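Local coordinates for protein AxyAgu115A (Amphibacillus xylanus NBRC 15112, PDB 6NPS) that probably removes glucuronic acid branches from arabinoglucuronoxylan as an alpha-glucuronidase of glycoside hydrolase family 115, at residues G858-E863 against I921-G926; F852-A857 against G926-R931; I794-E799 against V848-V853; M785-T790 against P960-Y965. The protein carries 3 engineered substitutions. All coordinates share one frame; numbering follows the deposited sequence.

All four contacts lie in the beta-rich C-terminal region of this family 115 protein, with their centres 28 to 38 Å from the centre of the chain. Contacts 1 and 2, centres about 7 Å apart, belong to what appear to be opposing layers of a beta-sandwich, and their segments share Gly926. Contact 3 spans the gap between the layers. It shares Phe852 and Val853 with contact 2, and the Arg931 NE to Glu849 OE1 salt bridge of 2.8 Å ties the two together. Contact 4, centred about 8 Å from contact 3, brings the tail of the chain onto the first strand of the sandwich; there Phe787 O accepts a probable hydrogen bond from Val853 N.

Contact 1: G858-E863 against I921-G926; sequences GVYELE and ITCEQG
Gly858 to Tyr860 and Ile921 to Cys923 run antiparallel and are joined by four backbone hydrogen bonds; the axes of strands 858-863 and 921-923 lie at 128°. Gly858 and Cys923 form one hydrogen-bonded pair: Cys923 N reaches Gly858 O at 3.0 Å, and the return bond from Gly858 N to Cys923 O is longer, 3.2 Å. Tyr860 and Ile921 form the other, with Tyr860 N to Ile921 O at 2.8 Å and Ile921 N to Tyr860 O at 2.9 Å. Glycine suits position 858 because, at its backbone angles, a CB would collide with the preceding carbonyl oxygen. Between them lies the non-hydrogen-bonded pair Val859-Thr922, both beta-branched and on the exposed face; Val859 CA also makes a CA-H...O contact with Ile921 O at 3.3 Å.

Apolar contacts occupy the buried face. Ile921 uses both branches: its rotation (chi1 61°) turns CG1 to Tyr860 CB, 4.0 Å away, and leaves CG2 to touch Leu862 CD2.

The sulfur-aromatic contact completes this face. Cys923 SG comes to 3.7 Å from Tyr860 CD1, approaching the ring obliquely; the small cysteine fits beside it. Tyr860 OH is hydrogen-bonded to Glu856 O, so the tyrosine can bury its ring and still satisfy its hydroxyl.

Strand 858-866 also pairs with strand 940-948, whose Ile944 and Ile946 join the buried face, while Cys923 reaches Phe852 in the opposing layer. This is consistent with the two-layer beta-sandwich of the galactose-binding-domain-like clan.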
loop_
_atom_site.group_PDB
_atom_site.type_symbol
_atom_site.label_atom_id
_atom_site.label_comp_id
_atom_site.label_asym_id
_atom_site.label_seq_id
_atom_site.Cartn_x
_atom_site.Cartn_y
_atom_site.Cartn_z
ATOM N N GLY A 858 22.936 8.723 -29.890
ATOM C CA GLY A 858 22.485 9.609 -28.843
ATOM C C GLY A 858 23.105 9.248 -27.514
ATOM O O GLY A 858 24.015 8.419 -27.430
ATOM N N VAL A 859 22.582 9.891 -26.474
ATOM C CA VAL A 859 23.052 9.676 -25.119
ATOM C C VAL A 859 22.325 8.480 -24.538
ATOM O O VAL A 859 21.080 8.400 -24.576
ATOM C CB VAL A 859 22.839 10.921 -24.251
ATOM C CG1 VAL A 859 23.501 10.713 -22.879
ATOM C CG2 VAL A 859 23.426 12.145 -24.964
ATOM N N TYR A 860 23.104 7.542 -24.014
ATOM C CA TYR A 860 22.588 6.350 -23.368
ATOM C C TYR A 860 22.998 6.356 -21.912
ATOM O O TYR A 860 24.034 6.929 -21.537
ATOM C CB TYR A 860 23.093 5.067 -24.079
ATOM C CG TYR A 860 22.335 4.846 -25.377
ATOM C CD1 TYR A 860 22.609 5.623 -26.494
ATOM C CD2 TYR A 860 21.304 3.897 -25.468
ATOM C CE1 TYR A 860 21.898 5.449 -27.691
ATOM C CE2 TYR A 860 20.589 3.717 -26.661
ATOM C CZ TYR A 860 20.896 4.498 -27.764
ATOM O OH TYR A 860 20.200 4.351 -28.948
ATOM N N GLU A 861 22.176 5.712 -21.093
ATOM C CA GLU A 861 22.557 5.394 -19.726
ATOM C C GLU A 861 23.234 4.032 -19.715
ATOM O O GLU A 861 22.732 3.076 -20.309
ATOM C CB GLU A 861 21.354 5.395 -18.784
ATOM C CG GLU A 861 20.755 6.775 -18.570
ATOM C CD GLU A 861 21.425 7.573 -17.452
ATOM O OE1 GLU A 861 22.595 7.287 -17.109
ATOM O OE2 GLU A 861 20.777 8.501 -16.915
ATOM N N LEU A 862 24.383 3.964 -19.053
ATOM C CA LEU A 862 25.142 2.740 -18.867
ATOM C C LEU A 862 25.129 2.451 -17.374
ATOM O O LEU A 862 25.674 3.219 -16.583
ATOM C CB LEU A 862 26.562 2.901 -19.413
ATOM C CG LEU A 862 27.583 1.803 -19.150
ATOM C CD1 LEU A 862 27.287 0.602 -20.005
ATOM C CD2 LEU A 862 28.994 2.329 -19.461
ATOM N N GLU A 863 24.478 1.364 -16.994
ATOM C CA GLU A 863 24.281 1.015 -15.605
ATOM C C GLU A 863 25.023 -0.280 -15.303
ATOM O O GLU A 863 24.876 -1.271 -16.025
ATOM C CB GLU A 863 22.792 0.868 -15.312
ATOM C CG GLU A 863 22.479 0.403 -13.891
ATOM C CD GLU A 863 20.983 0.386 -13.599
ATOM O OE1 GLU A 863 20.188 0.070 -14.520
ATOM O OE2 GLU A 863 20.602 0.713 -12.452
ATOM N N ILE A 921 26.747 7.848 -21.622
ATOM C CA ILE A 921 27.708 7.641 -22.702
ATOM C C ILE A 921 27.047 8.068 -24.007
ATOM O O ILE A 921 25.824 8.127 -24.120
ATOM C CB ILE A 921 28.188 6.168 -22.778
ATOM C CG1 ILE A 921 26.999 5.229 -23.057
ATOM C CG2 ILE A 921 28.914 5.754 -21.454
ATOM C CD1 ILE A 921 27.360 3.770 -23.431
ATOM N N THR A 922 27.862 8.404 -24.999
ATOM C CA THR A 922 27.335 8.710 -26.324
ATOM C C THR A 922 27.655 7.550 -27.251
ATOM O O THR A 922 28.808 7.120 -27.338
ATOM C CB THR A 922 27.897 10.031 -26.857
ATOM O OG1 THR A 922 27.786 11.042 -25.838
ATOM C CG2 THR A 922 27.135 10.493 -28.135
ATOM N N CYS A 923 26.631 7.013 -27.903
ATOM C CA CYS A 923 26.816 5.924 -28.849
ATOM C C CYS A 923 26.517 6.381 -30.264
ATOM O O CYS A 923 25.705 7.289 -30.491
ATOM C CB CYS A 923 25.929 4.714 -28.522
ATOM S SG CYS A 923 25.978 4.174 -26.820
ATOM N N GLU A 924 27.166 5.704 -31.205
ATOM C CA GLU A 924 26.873 5.800 -32.622
ATOM C C GLU A 924 25.617 4.998 -32.958
ATOM O O GLU A 924 25.148 4.165 -32.178
ATOM C CB GLU A 924 28.053 5.283 -33.434
ATOM C CG GLU A 924 29.087 6.343 -33.739
ATOM C CD GLU A 924 30.505 5.793 -33.791
ATOM O OE1 GLU A 924 30.770 4.905 -34.638
ATOM O OE2 GLU A 924 31.356 6.256 -32.996
ATOM N N GLN A 925 25.060 5.266 -34.132
ATOM C CA GLN A 925 24.033 4.397 -34.685
ATOM C C GLN A 925 24.672 3.094 -35.138
ATOM O O GLN A 925 25.734 3.104 -35.766
ATOM C CB GLN A 925 23.353 5.081 -35.863
ATOM C CG GLN A 925 21.994 4.557 -36.220
ATOM C CD GLN A 925 21.473 5.231 -37.474
ATOM O OE1 GLN A 925 20.435 5.890 -37.452
ATOM N NE2 GLN A 925 22.209 5.085 -38.574
ATOM N N GLY A 926 24.039 1.966 -34.823
ATOM C CA GLY A 926 24.623 0.708 -35.263
ATOM C C GLY A 926 25.631 0.128 -34.287
ATOM O O GLY A 926 25.421 0.203 -33.078
#

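Contact 2: F852-A857 against G926-R931; sequences FVTQEA and GLNKLR
The Phe852 ring carries Asn928 CB over one face, 3.5 Å above its plane and offset toward the rim, while Leu930 CB lies at the ring edge, 3.9 Å from Phe852 CE2. The Asn928 amide is turned only 19° from the plane of the ring. Phe852 has CG between its backbone N and carbonyl carbon (chi1 67°), which carries the ring across toward Asn928. This is an antiparallel strand pair in one layer of a beta-sandwich, with Phe852 and Asn928 on the inner face.

Asparagine is polar for so buried a place, but its OD1 accepts hydrogen bonds from Asn885 ND2 and Glu924 N, so the amide holds the neighbouring turns while its CB packs on the ring. Thr854 adds CG2 at 3.6 Å from Asn928 ND2, and its OG1 is bonded to Glu924 O. On the other face, Val853 CG2 and Leu927 CD1 meet at 4.2 Å, their side chains crossing at about a right angle.

Phe852 and Asn928 exchange backbone bonds, Phe852 N reaching Asn928 O at 3.0 Å. Thr854 and Gly926 do the same, with Thr854 N to Gly926 O at 2.9 Å. Gly926 opens its strand with a positive phi of 88°, at which a CB would be jammed against the carbonyl oxygen before it. The bond from Gly926 N to Thr854 O is 3.2 Å long, with the donor lying above the carbonyl plane.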
loop_
_atom_site.group_PDB
_atom_site.type_symbol
_atom_site.label_atom_id
_atom_site.label_comp_id
_atom_site.label_asym_id
_atom_site.label_seq_id
_atom_site.Cartn_x
_atom_site.Cartn_y
_atom_site.Cartn_z
ATOM N N PHE A 852 27.842 -4.014 -29.042
ATOM C CA PHE A 852 26.393 -3.845 -28.993
ATOM C C PHE A 852 25.942 -2.884 -30.086
ATOM O O PHE A 852 26.710 -2.016 -30.528
ATOM C CB PHE A 852 25.911 -3.365 -27.599
ATOM C CG PHE A 852 26.356 -1.975 -27.230
ATOM C CD1 PHE A 852 25.505 -0.891 -27.400
ATOM C CD2 PHE A 852 27.623 -1.750 -26.697
ATOM C CE1 PHE A 852 25.916 0.404 -27.047
ATOM C CE2 PHE A 852 28.040 -0.473 -26.352
ATOM C CZ PHE A 852 27.189 0.609 -26.527
ATOM N N VAL A 853 24.687 -3.050 -30.517
ATOM C CA VAL A 853 24.127 -2.366 -31.695
ATOM C C VAL A 853 22.946 -1.513 -31.237
ATOM O O VAL A 853 21.966 -2.035 -30.694
ATOM C CB VAL A 853 23.664 -3.357 -32.776
ATOM C CG1 VAL A 853 22.881 -2.632 -33.918
ATOM C CG2 VAL A 853 24.872 -4.136 -33.366
ATOM N N THR A 854 23.039 -0.213 -31.441
ATOM C CA THR A 854 21.943 0.662 -31.073
ATOM C C THR A 854 21.053 0.905 -32.285
ATOM O O THR A 854 21.478 0.761 -33.434
ATOM C CB THR A 854 22.465 1.997 -30.559
ATOM O OG1 THR A 854 23.166 2.657 -31.629
ATOM C CG2 THR A 854 23.399 1.779 -29.390
ATOM N N GLN A 855 19.806 1.298 -32.014
ATOM C CA GLN A 855 18.909 1.733 -33.088
ATOM C C GLN A 855 19.078 3.206 -33.458
ATOM O O GLN A 855 18.797 3.584 -34.601
ATOM C CB GLN A 855 17.457 1.468 -32.689
ATOM C CG GLN A 855 17.224 0.035 -32.317
ATOM C CD GLN A 855 15.813 -0.229 -31.880
ATOM O OE1 GLN A 855 15.470 -0.088 -30.700
ATOM N NE2 GLN A 855 14.975 -0.630 -32.829
ATOM N N GLU A 856 19.525 4.049 -32.525
ATOM C CA GLU A 856 19.690 5.472 -32.770
ATOM C C GLU A 856 20.946 5.969 -32.067
ATOM O O GLU A 856 21.284 5.501 -30.980
ATOM C CB GLU A 856 18.465 6.268 -32.288
ATOM C CG GLU A 856 17.452 6.594 -33.382
ATOM C CD GLU A 856 17.805 7.849 -34.188
ATOM O OE1 GLU A 856 17.003 8.811 -34.177
ATOM O OE2 GLU A 856 18.870 7.878 -34.847
ATOM N N ALA A 857 21.655 6.893 -32.705
ATOM C CA ALA A 857 22.732 7.588 -32.021
ATOM C C ALA A 857 22.138 8.434 -30.898
ATOM O O ALA A 857 20.957 8.785 -30.920
ATOM C CB ALA A 857 23.527 8.449 -33.013
ATOM N N GLY A 926 24.039 1.966 -34.823
ATOM C CA GLY A 926 24.623 0.708 -35.263
ATOM C C GLY A 926 25.631 0.128 -34.287
ATOM O O GLY A 926 25.421 0.203 -33.078
ATOM N N LEU A 927 26.721 -0.438 -34.798
ATOM C CA LEU A 927 27.648 -1.213 -33.981
ATOM C C LEU A 927 28.511 -0.315 -33.094
ATOM O O LEU A 927 29.116 0.645 -33.574
ATOM C CB LEU A 927 28.539 -2.064 -34.883
ATOM C CG LEU A 927 29.651 -2.851 -34.198
ATOM C CD1 LEU A 927 29.047 -3.836 -33.239
ATOM C CD2 LEU A 927 30.534 -3.569 -35.249
ATOM N N ASN A 928 28.576 -0.645 -31.797
ATOM C CA ASN A 928 29.375 0.078 -30.813
ATOM C C ASN A 928 30.259 -0.906 -30.048
ATOM O O ASN A 928 29.935 -2.091 -29.918
ATOM C CB ASN A 928 28.493 0.846 -29.778
ATOM C CG ASN A 928 27.780 2.054 -30.387
ATOM O OD1 ASN A 928 28.272 3.189 -30.337
ATOM N ND2 ASN A 928 26.619 1.808 -30.977
ATOM N N LYS A 929 31.367 -0.396 -29.520
ATOM C CA LYS A 929 32.264 -1.140 -28.637
ATOM C C LYS A 929 32.311 -0.453 -27.279
ATOM O O LYS A 929 32.365 0.778 -27.212
ATOM C CB LYS A 929 33.680 -1.187 -29.188
ATOM C CG LYS A 929 33.974 -2.281 -30.193
ATOM C CD LYS A 929 35.107 -1.858 -31.149
ATOM C CE LYS A 929 36.512 -1.787 -30.485
ATOM N NZ LYS A 929 36.703 -0.837 -29.324
ATOM N N LEU A 930 32.293 -1.247 -26.206
ATOM C CA LEU A 930 32.435 -0.749 -24.841
ATOM C C LEU A 930 33.550 -1.527 -24.156
ATOM O O LEU A 930 33.470 -2.754 -24.049
ATOM C CB LEU A 930 31.121 -0.886 -24.049
ATOM C CG LEU A 930 31.277 -0.775 -22.518
ATOM C CD1 LEU A 930 31.551 0.682 -22.082
ATOM C CD2 LEU A 930 30.067 -1.365 -21.732
ATOM N N ARG A 931 34.591 -0.829 -23.707
ATOM C CA ARG A 931 35.669 -1.448 -22.938
ATOM C C ARG A 931 35.529 -1.062 -21.485
ATOM O O ARG A 931 35.366 0.123 -21.173
ATOM C CB ARG A 931 37.042 -1.020 -23.453
ATOM C CG ARG A 931 37.345 -1.518 -24.829
ATOM C CD ARG A 931 38.725 -1.100 -25.332
ATOM N NE ARG A 931 38.951 -1.734 -26.623
ATOM C CZ ARG A 931 40.088 -1.692 -27.302
ATOM N NH1 ARG A 931 41.125 -1.031 -26.817
ATOM N NH2 ARG A 931 40.180 -2.317 -28.469
#

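Contact 3: I794-E799 against V848-V853; sequences ISIEAE and VEYHFV
Tyr850 lies across the gap between two strands and hydrogen-bonds Ala798 at its far end: its OH donates to Ala798 O over 2.7 Å. The hydroxyl lies in the carbonyl plane, on a lone pair, with a C=O...O angle of 122°. Ile796 meets the same ring obliquely, its CG2 at 3.7 Å from Tyr850 CD1. The beta branch suits this place, because it puts CG2, anti to the backbone N, against the ring.

Ile794, two residues earlier and on the same face of the strand, extends its chain so that CD1 reaches Phe852 CB at 3.7 Å, the two side chains crossing at about a right angle. Phe787 packs on both isoleucines.

The axes of the short segments 794-797 and 848-853 come no closer than 9.6 Å, too far for backbone pairing, so side chains join these strands, which belong to the two layers of the beta-sandwich. On the far side of strand 847-854, His851 NE2 donates to Glu849 OE2 at 2.8 Å, and Glu849 OE1 pairs with Arg931.

Contact between the layers is thus mostly apolar. The buried phenol hydroxyl is satisfied by a main-chain oxygen, which fixes where Tyr850 ends and spares the core an unmatched polar group.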
loop_
_atom_site.group_PDB
_atom_site.type_symbol
_atom_site.label_atom_id
_atom_site.label_comp_id
_atom_site.label_asym_id
_atom_site.label_seq_id
_atom_site.Cartn_x
_atom_site.Cartn_y
_atom_site.Cartn_z
ATOM N N ILE A 794 19.341 -2.859 -23.596
ATOM C CA ILE A 794 20.220 -4.018 -23.688
ATOM C C ILE A 794 20.627 -4.400 -22.277
ATOM O O ILE A 794 20.905 -3.523 -21.455
ATOM C CB ILE A 794 21.476 -3.715 -24.528
ATOM C CG1 ILE A 794 21.114 -3.387 -25.985
ATOM C CG2 ILE A 794 22.491 -4.894 -24.446
ATOM C CD1 ILE A 794 22.325 -2.879 -26.758
ATOM N N SER A 795 20.654 -5.704 -21.996
ATOM C CA SER A 795 21.025 -6.222 -20.692
ATOM C C SER A 795 21.990 -7.371 -20.949
ATOM O O SER A 795 21.657 -8.311 -21.688
ATOM C CB SER A 795 19.801 -6.674 -19.897
ATOM O OG SER A 795 20.186 -7.409 -18.743
ATOM N N ILE A 796 23.171 -7.288 -20.332
ATOM C CA ILE A 796 24.334 -8.115 -20.644
ATOM C C ILE A 796 24.807 -8.757 -19.352
ATOM O O ILE A 796 25.136 -8.043 -18.404
ATOM C CB ILE A 796 25.477 -7.271 -21.234
ATOM C CG1 ILE A 796 25.056 -6.618 -22.551
ATOM C CG2 ILE A 796 26.724 -8.128 -21.417
ATOM C CD1 ILE A 796 26.019 -5.553 -23.023
ATOM N N GLU A 797 24.850 -10.087 -19.294
ATOM C CA GLU A 797 25.593 -10.675 -18.185
ATOM C C GLU A 797 27.079 -10.448 -18.447
ATOM O O GLU A 797 27.555 -10.572 -19.582
ATOM C CB GLU A 797 25.274 -12.154 -17.991
ATOM C CG GLU A 797 23.784 -12.467 -17.998
ATOM C CD GLU A 797 23.093 -12.455 -16.622
ATOM O OE1 GLU A 797 23.566 -11.807 -15.658
ATOM O OE2 GLU A 797 22.039 -13.119 -16.521
ATOM N N ALA A 798 27.794 -10.037 -17.398
ATOM C CA ALA A 798 29.143 -9.517 -17.567
ATOM C C ALA A 798 30.076 -10.557 -18.177
ATOM O O ALA A 798 31.069 -10.205 -18.822
ATOM C CB ALA A 798 29.662 -9.021 -16.194
ATOM N N GLU A 799 29.787 -11.837 -17.975
ATOM C CA GLU A 799 30.605 -12.890 -18.561
ATOM C C GLU A 799 30.516 -12.943 -20.093
ATOM O O GLU A 799 31.411 -13.509 -20.732
ATOM C CB GLU A 799 30.191 -14.213 -17.915
ATOM C CG GLU A 799 30.176 -15.404 -18.785
ATOM C CD GLU A 799 29.473 -16.594 -18.161
ATOM O OE1 GLU A 799 29.409 -16.696 -16.914
ATOM O OE2 GLU A 799 29.024 -17.462 -18.945
ATOM N N VAL A 848 37.850 -5.905 -20.559
ATOM C CA VAL A 848 36.925 -6.744 -21.315
ATOM C C VAL A 848 36.192 -5.823 -22.270
ATOM O O VAL A 848 36.014 -4.631 -21.998
ATOM C CB VAL A 848 35.920 -7.530 -20.436
ATOM C CG1 VAL A 848 36.653 -8.665 -19.704
ATOM C CG2 VAL A 848 35.207 -6.609 -19.449
ATOM N N GLU A 849 35.780 -6.373 -23.401
ATOM C CA GLU A 849 35.154 -5.577 -24.448
ATOM C C GLU A 849 33.820 -6.197 -24.843
ATOM O O GLU A 849 33.758 -7.383 -25.174
ATOM C CB GLU A 849 36.095 -5.470 -25.653
ATOM C CG GLU A 849 35.580 -4.672 -26.850
ATOM C CD GLU A 849 36.636 -4.600 -27.967
ATOM O OE1 GLU A 849 37.691 -3.963 -27.753
ATOM O OE2 GLU A 849 36.423 -5.194 -29.047
ATOM N N TYR A 850 32.772 -5.379 -24.828
ATOM C CA TYR A 850 31.420 -5.766 -25.198
ATOM C C TYR A 850 31.052 -5.099 -26.510
ATOM O O TYR A 850 31.446 -3.954 -26.760
ATOM C CB TYR A 850 30.424 -5.366 -24.105
ATOM C CG TYR A 850 30.756 -5.955 -22.771
ATOM C CD1 TYR A 850 30.178 -7.140 -22.362
ATOM C CD2 TYR A 850 31.665 -5.333 -21.913
ATOM C CE1 TYR A 850 30.476 -7.690 -21.152
ATOM C CE2 TYR A 850 31.966 -5.890 -20.700
ATOM C CZ TYR A 850 31.381 -7.069 -20.333
ATOM O OH TYR A 850 31.686 -7.643 -19.136
ATOM N N HIS A 851 30.331 -5.820 -27.368
ATOM C CA HIS A 851 29.884 -5.284 -28.651
ATOM C C HIS A 851 28.373 -5.152 -28.598
ATOM O O HIS A 851 27.696 -6.073 -28.137
ATOM C CB HIS A 851 30.303 -6.192 -29.827
ATOM C CG HIS A 851 31.776 -6.184 -30.097
ATOM N ND1 HIS A 851 32.383 -7.045 -30.987
ATOM C CD2 HIS A 851 32.769 -5.421 -29.575
ATOM C CE1 HIS A 851 33.683 -6.804 -31.013
ATOM N NE2 HIS A 851 33.944 -5.824 -30.164
ATOM N N PHE A 852 27.842 -4.014 -29.042
ATOM C CA PHE A 852 26.393 -3.845 -28.993
ATOM C C PHE A 852 25.942 -2.884 -30.086
ATOM O O PHE A 852 26.710 -2.016 -30.528
ATOM C CB PHE A 852 25.911 -3.365 -27.599
ATOM C CG PHE A 852 26.356 -1.975 -27.230
ATOM C CD1 PHE A 852 25.505 -0.891 -27.400
ATOM C CD2 PHE A 852 27.623 -1.750 -26.697
ATOM C CE1 PHE A 852 25.916 0.404 -27.047
ATOM C CE2 PHE A 852 28.040 -0.473 -26.352
ATOM C CZ PHE A 852 27.189 0.609 -26.527
ATOM N N VAL A 853 24.687 -3.050 -30.517
ATOM C CA VAL A 853 24.127 -2.366 -31.695
ATOM C C VAL A 853 22.946 -1.513 -31.237
ATOM O O VAL A 853 21.966 -2.035 -30.694
ATOM C CB VAL A 853 23.664 -3.357 -32.776
ATOM C CG1 VAL A 853 22.881 -2.632 -33.918
ATOM C CG2 VAL A 853 24.872 -4.136 -33.366
#

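Contact 4: M785-T790 against P960-Y965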
loop_
_atom_site.group_PDB
_atom_site.type_symbol
_atom_site.label_atom_id
_atom_site.label_comp_id
_atom_site.label_asym_id
_atom_site.label_seq_id
_atom_site.Cartn_x
_atom_site.Cartn_y
_atom_site.Cartn_z
ATOM N N MET A 785 28.597 -12.759 -30.046
ATOM C CA MET A 785 28.546 -11.980 -28.814
ATOM C C MET A 785 28.176 -10.518 -29.040
ATOM O O MET A 785 28.303 -9.717 -28.114
ATOM C CB MET A 785 29.869 -12.064 -28.031
ATOM C CG MET A 785 30.402 -13.492 -27.891
ATOM S SD MET A 785 29.202 -14.595 -27.088
ATOM C CE MET A 785 29.192 -13.860 -25.470
ATOM N N THR A 786 27.655 -10.154 -30.213
ATOM C CA THR A 786 27.128 -8.807 -30.399
ATOM C C THR A 786 25.708 -8.704 -29.846
ATOM O O THR A 786 24.798 -9.391 -30.331
ATOM C CB THR A 786 27.118 -8.432 -31.869
ATOM O OG1 THR A 786 28.440 -8.568 -32.382
ATOM C CG2 THR A 786 26.636 -6.992 -32.028
ATOM N N PHE A 787 25.510 -7.822 -28.867
ATOM C CA PHE A 787 24.176 -7.576 -28.342
ATOM C C PHE A 787 23.428 -6.633 -29.277
ATOM O O PHE A 787 23.998 -5.672 -29.803
ATOM C CB PHE A 787 24.261 -7.015 -26.919
ATOM C CG PHE A 787 24.601 -8.064 -25.897
ATOM C CD1 PHE A 787 25.914 -8.464 -25.703
ATOM C CD2 PHE A 787 23.597 -8.690 -25.160
ATOM C CE1 PHE A 787 26.221 -9.456 -24.809
ATOM C CE2 PHE A 787 23.889 -9.678 -24.261
ATOM C CZ PHE A 787 25.215 -10.065 -24.074
ATOM N N VAL A 788 22.159 -6.927 -29.535
ATOM C CA VAL A 788 21.397 -6.148 -30.520
ATOM C C VAL A 788 20.171 -5.584 -29.812
ATOM O O VAL A 788 19.347 -6.350 -29.304
ATOM C CB VAL A 788 20.984 -6.981 -31.744
ATOM C CG1 VAL A 788 20.161 -6.105 -32.722
ATOM C CG2 VAL A 788 22.200 -7.508 -32.509
ATOM N N ASP A 789 20.057 -4.254 -29.767
ATOM C CA ASP A 789 18.903 -3.601 -29.150
ATOM C C ASP A 789 17.664 -3.779 -30.026
ATOM O O ASP A 789 17.509 -3.098 -31.038
ATOM C CB ASP A 789 19.176 -2.114 -28.925
ATOM C CG ASP A 789 17.969 -1.367 -28.290
ATOM O OD1 ASP A 789 16.858 -1.946 -28.162
ATOM O OD2 ASP A 789 18.140 -0.186 -27.894
ATOM N N THR A 790 16.739 -4.634 -29.614
ATOM C CA THR A 790 15.442 -4.650 -30.260
ATOM C C THR A 790 14.290 -4.276 -29.339
ATOM O O THR A 790 13.224 -3.920 -29.842
ATOM C CB THR A 790 15.165 -6.030 -30.861
ATOM O OG1 THR A 790 15.198 -7.012 -29.817
ATOM C CG2 THR A 790 16.201 -6.364 -31.902
ATOM N N PRO A 960 16.778 -6.402 -15.463
ATOM C CA PRO A 960 16.142 -7.056 -16.612
ATOM C C PRO A 960 16.931 -8.277 -17.012
ATOM O O PRO A 960 18.154 -8.281 -16.926
ATOM C CB PRO A 960 16.201 -5.995 -17.719
ATOM C CG PRO A 960 16.725 -4.757 -17.078
ATOM C CD PRO A 960 17.406 -5.125 -15.830
ATOM N N ASN A 961 16.238 -9.307 -17.470
ATOM C CA ASN A 961 17.001 -10.484 -17.853
ATOM C C ASN A 961 17.792 -10.191 -19.134
ATOM O O ASN A 961 17.524 -9.230 -19.847
ATOM C CB ASN A 961 16.087 -11.687 -17.999
ATOM C CG ASN A 961 14.962 -11.435 -18.943
ATOM O OD1 ASN A 961 14.031 -10.697 -18.627
ATOM N ND2 ASN A 961 15.032 -12.044 -20.128
ATOM N N GLU A 962 18.825 -10.994 -19.386
ATOM C CA GLU A 962 19.741 -10.727 -20.493
ATOM C C GLU A 962 18.989 -10.675 -21.826
ATOM O O GLU A 962 18.109 -11.492 -22.091
ATOM C CB GLU A 962 20.817 -11.803 -20.531
ATOM C CG GLU A 962 21.912 -11.612 -21.606
ATOM C CD GLU A 962 23.089 -12.579 -21.428
ATOM O OE1 GLU A 962 22.846 -13.799 -21.330
ATOM O OE2 GLU A 962 24.258 -12.124 -21.346
ATOM N N THR A 963 19.355 -9.723 -22.679
ATOM C CA THR A 963 18.701 -9.587 -23.974
ATOM C C THR A 963 19.500 -10.325 -25.043
ATOM O O THR A 963 20.528 -10.944 -24.774
ATOM C CB THR A 963 18.520 -8.112 -24.326
ATOM O OG1 THR A 963 19.783 -7.432 -24.192
ATOM C CG2 THR A 963 17.477 -7.452 -23.387
ATOM N N TYR A 964 19.037 -10.247 -26.280
ATOM C CA TYR A 964 19.563 -11.111 -27.323
ATOM C C TYR A 964 20.987 -10.721 -27.735
ATOM O O TYR A 964 21.304 -9.534 -27.891
ATOM C CB TYR A 964 18.642 -11.049 -28.546
ATOM C CG TYR A 964 19.198 -11.769 -29.755
ATOM C CD1 TYR A 964 19.044 -13.145 -29.898
ATOM C CD2 TYR A 964 19.841 -11.078 -30.779
ATOM C CE1 TYR A 964 19.555 -13.827 -31.024
ATOM C CE2 TYR A 964 20.353 -11.747 -31.883
ATOM C CZ TYR A 964 20.189 -13.117 -32.003
ATOM O OH TYR A 964 20.689 -13.781 -33.114
ATOM N N TYR A 965 21.839 -11.734 -27.969
ATOM C CA TYR A 965 23.134 -11.523 -28.618
ATOM C C TYR A 965 23.344 -12.597 -29.665
ATOM O O TYR A 965 22.872 -13.721 -29.509
ATOM C CB TYR A 965 24.357 -11.538 -27.609
ATOM C CG TYR A 965 24.500 -12.811 -26.791
ATOM C CD1 TYR A 965 25.366 -13.826 -27.184
ATOM C CD2 TYR A 965 23.778 -12.987 -25.604
ATOM C CE1 TYR A 965 25.495 -15.011 -26.445
ATOM C CE2 TYR A 965 23.903 -14.161 -24.835
ATOM C CZ TYR A 965 24.773 -15.176 -25.271
ATOM O OH TYR A 965 24.907 -16.355 -24.541
HETATM O O HOH W 1 20.544 -7.244 -26.742
HETATM O O HOH W 2 16.866 -8.046 -27.124
#
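The Phe787 side chain projects from its strand against residues Glu962 to Tyr965. CB lies 4.0 Å from Tyr964 O, and CD2 comes to 3.7 Å from the same Tyr964 O. Farther out, CE2 touches Tyr965 CD2 at 3.6 Å and also comes near Thr963 O. At the tip, CZ meets Glu962 OE2 at 3.5 Å, close to the ring plane. That carboxylate oxygen is itself hydrogen-bonded to His800 ND1 and Glu797 N.

Tyr965 CB sits almost squarely over one face of the Phe787 ring, 3.6 Å from the centroid and only 3° off the ring normal, a CH-pi contact. The two side chains run alongside each other, with ring planes 42° apart. Met785 SD adds a Met-aromatic contact, 3.8 Å from Tyr965 CE1; its unbranched, bent chain lets the sulfur fold back to the ring.

Val788 N donates to Tyr964 O at 3.2 Å. A water at the ring edge of Phe787 links two main-chain carbonyls, Val788 O and Tyr964 O, with the hydroxyl of Thr963, whose OG1 is also hydrogen-bonded to Ser795 N.

Strand 786-788, parallel to strand 847-854, is thereby covered by the chain after strand 940-948, so the first strand of this region and the segment after its last strand meet, consistent with the galactose-binding-domain-like clan.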